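Local atomic coordinates of N-acetylmuramoyl-L-alanine amidase (Mycolicibacterium smegmatis, PDB entry 7AGM), a protein that probably catalyses the zinc-dependent hydrolysis of the amide bond between N-acetylmuramoyl and L-alanine residues in peptidoglycan. Residues A193-P198 / Q202-A207. Residues are numbered along the deposited sequence; the frame is centred on the assembly and turned at random.
Sequences ALMKSP and QKYADA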
ATOM      1  N   ALA A 193      -1.931  14.128 -12.199  1.00 16.74           N
ATOM      2  CA  ALA A 193      -0.962  14.244 -13.288  1.00 16.11           C
ATOM      3  C   ALA A 193       0.265  13.382 -13.036  1.00 16.17           C
ATOM      4  O   ALA A 193       0.770  12.730 -13.956  1.00 17.15           O
ATOM      5  CB  ALA A 193      -0.554  15.699 -13.506  1.00 15.93           C
ATOM      6  N   LEU A 194       0.759  13.357 -11.793  1.00 16.47           N
ATOM      7  CA  LEU A 194       1.880  12.477 -11.463  1.00 16.71           C
ATOM      8  C   LEU A 194       1.513  11.016 -11.684  1.00 17.32           C
ATOM      9  O   LEU A 194       2.289  10.248 -12.263  1.00 18.03           O
ATOM     10  CB  LEU A 194       2.300  12.685 -10.009  1.00 17.54           C
ATOM     11  CG  LEU A 194       3.148  13.914  -9.704  1.00 17.84           C
ATOM     12  CD1 LEU A 194       3.223  14.119  -8.186  1.00 17.94           C
ATOM     13  CD2 LEU A 194       4.550  13.784 -10.299  1.00 18.66           C
ATOM     14  N   MET A 195       0.328  10.614 -11.217  1.00 17.07           N
ATOM     15  CA  MET A 195      -0.078   9.214 -11.279  1.00 17.40           C
ATOM     16  C   MET A 195      -0.252   8.727 -12.709  1.00 17.82           C
ATOM     17  O   MET A 195      -0.017   7.547 -12.992  1.00 18.98           O
ATOM     18  CB  MET A 195      -1.374   9.029 -10.503  1.00 18.29           C
ATOM     19  CG  MET A 195      -1.153   9.135  -9.016  1.00 18.56           C
ATOM     20  SD  MET A 195      -2.691   9.314  -8.114  1.00 19.11           S
ATOM     21  CE  MET A 195      -2.056   9.227  -6.447  1.00 19.71           C
ATOM     22  N   LYS A 196      -0.686   9.607 -13.609  1.00 17.12           N
ATOM     23  CA  LYS A 196      -0.877   9.249 -15.007  1.00 18.10           C
ATOM     24  C   LYS A 196       0.429   9.134 -15.783  1.00 19.17           C
ATOM     25  O   LYS A 196       0.410   8.640 -16.916  1.00 21.48           O
ATOM     26  CB  LYS A 196      -1.735  10.310 -15.686  1.00 19.54           C
ATOM     27  CG  LYS A 196      -3.172  10.368 -15.238  1.00 21.92           C
ATOM     28  CD  LYS A 196      -3.799  11.586 -15.889  1.00 24.85           C
ATOM     29  CE  LYS A 196      -5.257  11.716 -15.614  1.00 27.30           C
ATOM     30  NZ  LYS A 196      -5.781  12.870 -16.397  1.00 26.01           N
ATOM     31  N   SER A 197       1.550   9.583 -15.218  1.00 19.14           N
ATOM     32  CA  SER A 197       2.795   9.582 -15.969  0.60 19.05           C
ATOM     33  C   SER A 197       3.710   8.455 -15.510  1.00 19.34           C
ATOM     34  O   SER A 197       3.812   8.167 -14.307  1.00 18.83           O
ATOM     35  CB  SER A 197       3.532  10.912 -15.808  0.60 19.16           C
ATOM     36  OG  SER A 197       3.947  11.109 -14.474  0.60 18.25           O
ATOM     37  N   PRO A 198       4.367   7.791 -16.469  1.00 19.81           N
ATOM     38  CA  PRO A 198       5.343   6.755 -16.089  1.00 19.75           C
ATOM     39  C   PRO A 198       6.413   7.280 -15.145  1.00 19.50           C
ATOM     40  O   PRO A 198       6.791   6.585 -14.195  1.00 18.22           O
ATOM     41  CB  PRO A 198       5.928   6.302 -17.434  1.00 21.32           C
ATOM     42  CG  PRO A 198       4.887   6.658 -18.438  1.00 22.02           C
ATOM     43  CD  PRO A 198       4.182   7.881 -17.929  1.00 20.81           C
ATOM     44  N   GLN A 202       7.203   6.107 -11.318  1.00 15.92           N
ATOM     45  CA  GLN A 202       8.554   5.760 -10.887  1.00 15.16           C
ATOM     46  C   GLN A 202       8.972   6.579  -9.671  1.00 15.42           C
ATOM     47  O   GLN A 202       9.661   6.069  -8.780  1.00 15.65           O
ATOM     48  CB  GLN A 202       9.545   5.967 -12.036  1.00 15.36           C
ATOM     49  CG  GLN A 202      10.930   5.403 -11.750  1.00 16.27           C
ATOM     50  CD  GLN A 202      10.924   3.891 -11.630  1.00 17.75           C
ATOM     51  OE1 GLN A 202      10.340   3.194 -12.462  1.00 19.08           O
ATOM     52  NE2 GLN A 202      11.571   3.374 -10.585  1.00 18.77           N
ATOM     53  N   LYS A 203       8.556   7.850  -9.621  1.00 16.60           N
ATOM     54  CA  LYS A 203       8.854   8.713  -8.481  1.00 17.59           C
ATOM     55  C   LYS A 203       8.245   8.147  -7.203  1.00 16.48           C
ATOM     56  O   LYS A 203       8.923   8.031  -6.172  1.00 17.57           O
ATOM     57  CB  LYS A 203       8.312  10.115  -8.780  1.00 21.71           C
ATOM     58  CG  LYS A 203       8.483  11.171  -7.692  1.00 26.32           C
ATOM     59  CD  LYS A 203       7.608  12.389  -8.018  1.00 28.92           C
ATOM     60  CE  LYS A 203       7.715  13.491  -6.978  1.00 30.69           C
ATOM     61  NZ  LYS A 203       9.104  14.009  -6.887  1.00 38.23           N
ATOM     62  N   TYR A 204       6.965   7.772  -7.257  1.00 15.34           N
ATOM     63  CA  TYR A 204       6.346   7.127  -6.101  1.00 14.26           C
ATOM     64  C   TYR A 204       7.054   5.823  -5.751  1.00 14.39           C
ATOM     65  O   TYR A 204       7.303   5.535  -4.575  1.00 14.52           O
ATOM     66  CB  TYR A 204       4.868   6.851  -6.377  1.00 14.58           C
ATOM     67  CG  TYR A 204       3.970   8.069  -6.362  1.00 15.21           C
ATOM     68  CD1 TYR A 204       3.809   8.831  -5.202  1.00 15.24           C
ATOM     69  CD2 TYR A 204       3.261   8.444  -7.497  1.00 16.27           C
ATOM     70  CE1 TYR A 204       2.973   9.943  -5.184  1.00 15.64           C
ATOM     71  CE2 TYR A 204       2.431   9.537  -7.494  1.00 16.50           C
ATOM     72  CZ  TYR A 204       2.289  10.295  -6.342  1.00 15.97           C
ATOM     73  OH  TYR A 204       1.440  11.384  -6.361  1.00 16.72           O
ATOM     74  N   ALA A 205       7.366   5.011  -6.762  1.00 14.33           N
ATOM     75  CA  ALA A 205       8.005   3.723  -6.502  1.00 13.71           C
ATOM     76  C   ALA A 205       9.362   3.894  -5.833  1.00 14.74           C
ATOM     77  O   ALA A 205       9.675   3.181  -4.871  1.00 14.39           O
ATOM     78  CB  ALA A 205       8.146   2.923  -7.801  1.00 13.88           C
ATOM     79  N   ASP A 206      10.172   4.847  -6.312  1.00 15.61           N
ATOM     80  CA  ASP A 206      11.499   5.057  -5.739  1.00 16.10           C
ATOM     81  C   ASP A 206      11.400   5.417  -4.263  1.00 15.33           C
ATOM     82  O   ASP A 206      12.200   4.949  -3.448  1.00 15.63           O
ATOM     83  CB  ASP A 206      12.230   6.174  -6.487  1.00 18.47           C
ATOM     84  CG  ASP A 206      12.662   5.776  -7.883  1.00 20.87           C
ATOM     85  OD1 ASP A 206      12.696   4.572  -8.200  1.00 20.65           O
ATOM     86  OD2 ASP A 206      12.989   6.691  -8.664  1.00 22.84           O
ATOM     87  N   ALA A 207      10.428   6.260  -3.907  1.00 14.91           N
ATOM     88  CA  ALA A 207      10.256   6.654  -2.511  1.00 15.05           C
ATOM     89  C   ALA A 207       9.780   5.480  -1.664  1.00 15.39           C
ATOM     90  O   ALA A 207      10.254   5.280  -0.537  1.00 15.83           O
ATOM     91  CB  ALA A 207       9.256   7.808  -2.436  1.00 16.05           C
TER
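L194 packs against Y204 and K203 across the joint between two consecutive helices. Its CB lies 4.0 Å from Y204 CE2, oblique to the ring, and comes equally near Y204 OH. From there the side chain runs across the tyrosine at about a right angle and forks at CG: CD1 settles 3.7 Å from Y204 OH, and CD2 turns to the lysine, reaching K203 CD at 4.1 Å. The K203 chain stays extended as far as CE, which brings CD to the leucine, and the last torsion (chi4 61°) swings NZ aside.

Helix 189-196 runs into helix 198-219 through a tight turn at S197, within the zinc-dependent Amidase_3 domain built on a six-stranded mixed sheet. S197 is the N-cap of the second helix: its OG caps G200 N and also donates to L194 O at 2.9 Å, a carbonyl that S197 N reaches from the same face. One turn on, Q202 N donates to P198 O (2.9 Å, 157°), an ordinary first-turn helical bond. Q202 NE2 then meets D206 OD1 from above the carboxylate plane, while Q202 OE1 accepts from R62 NH1 of helix 52-69.

On the more buried flank, M195 CG lies 3.9 Å from Y204 CE2, again oblique to the ring. With CG anti to its own carbonyl carbon (chi1 -72°) and an extended chain beyond, M195 brings CE close to the phenol oxygen. F55 of helix 52-69 meets the tyrosine ring nearly perpendicularly and also touches M195, whose side chain is about 7 Å from that of the zinc ligand E52.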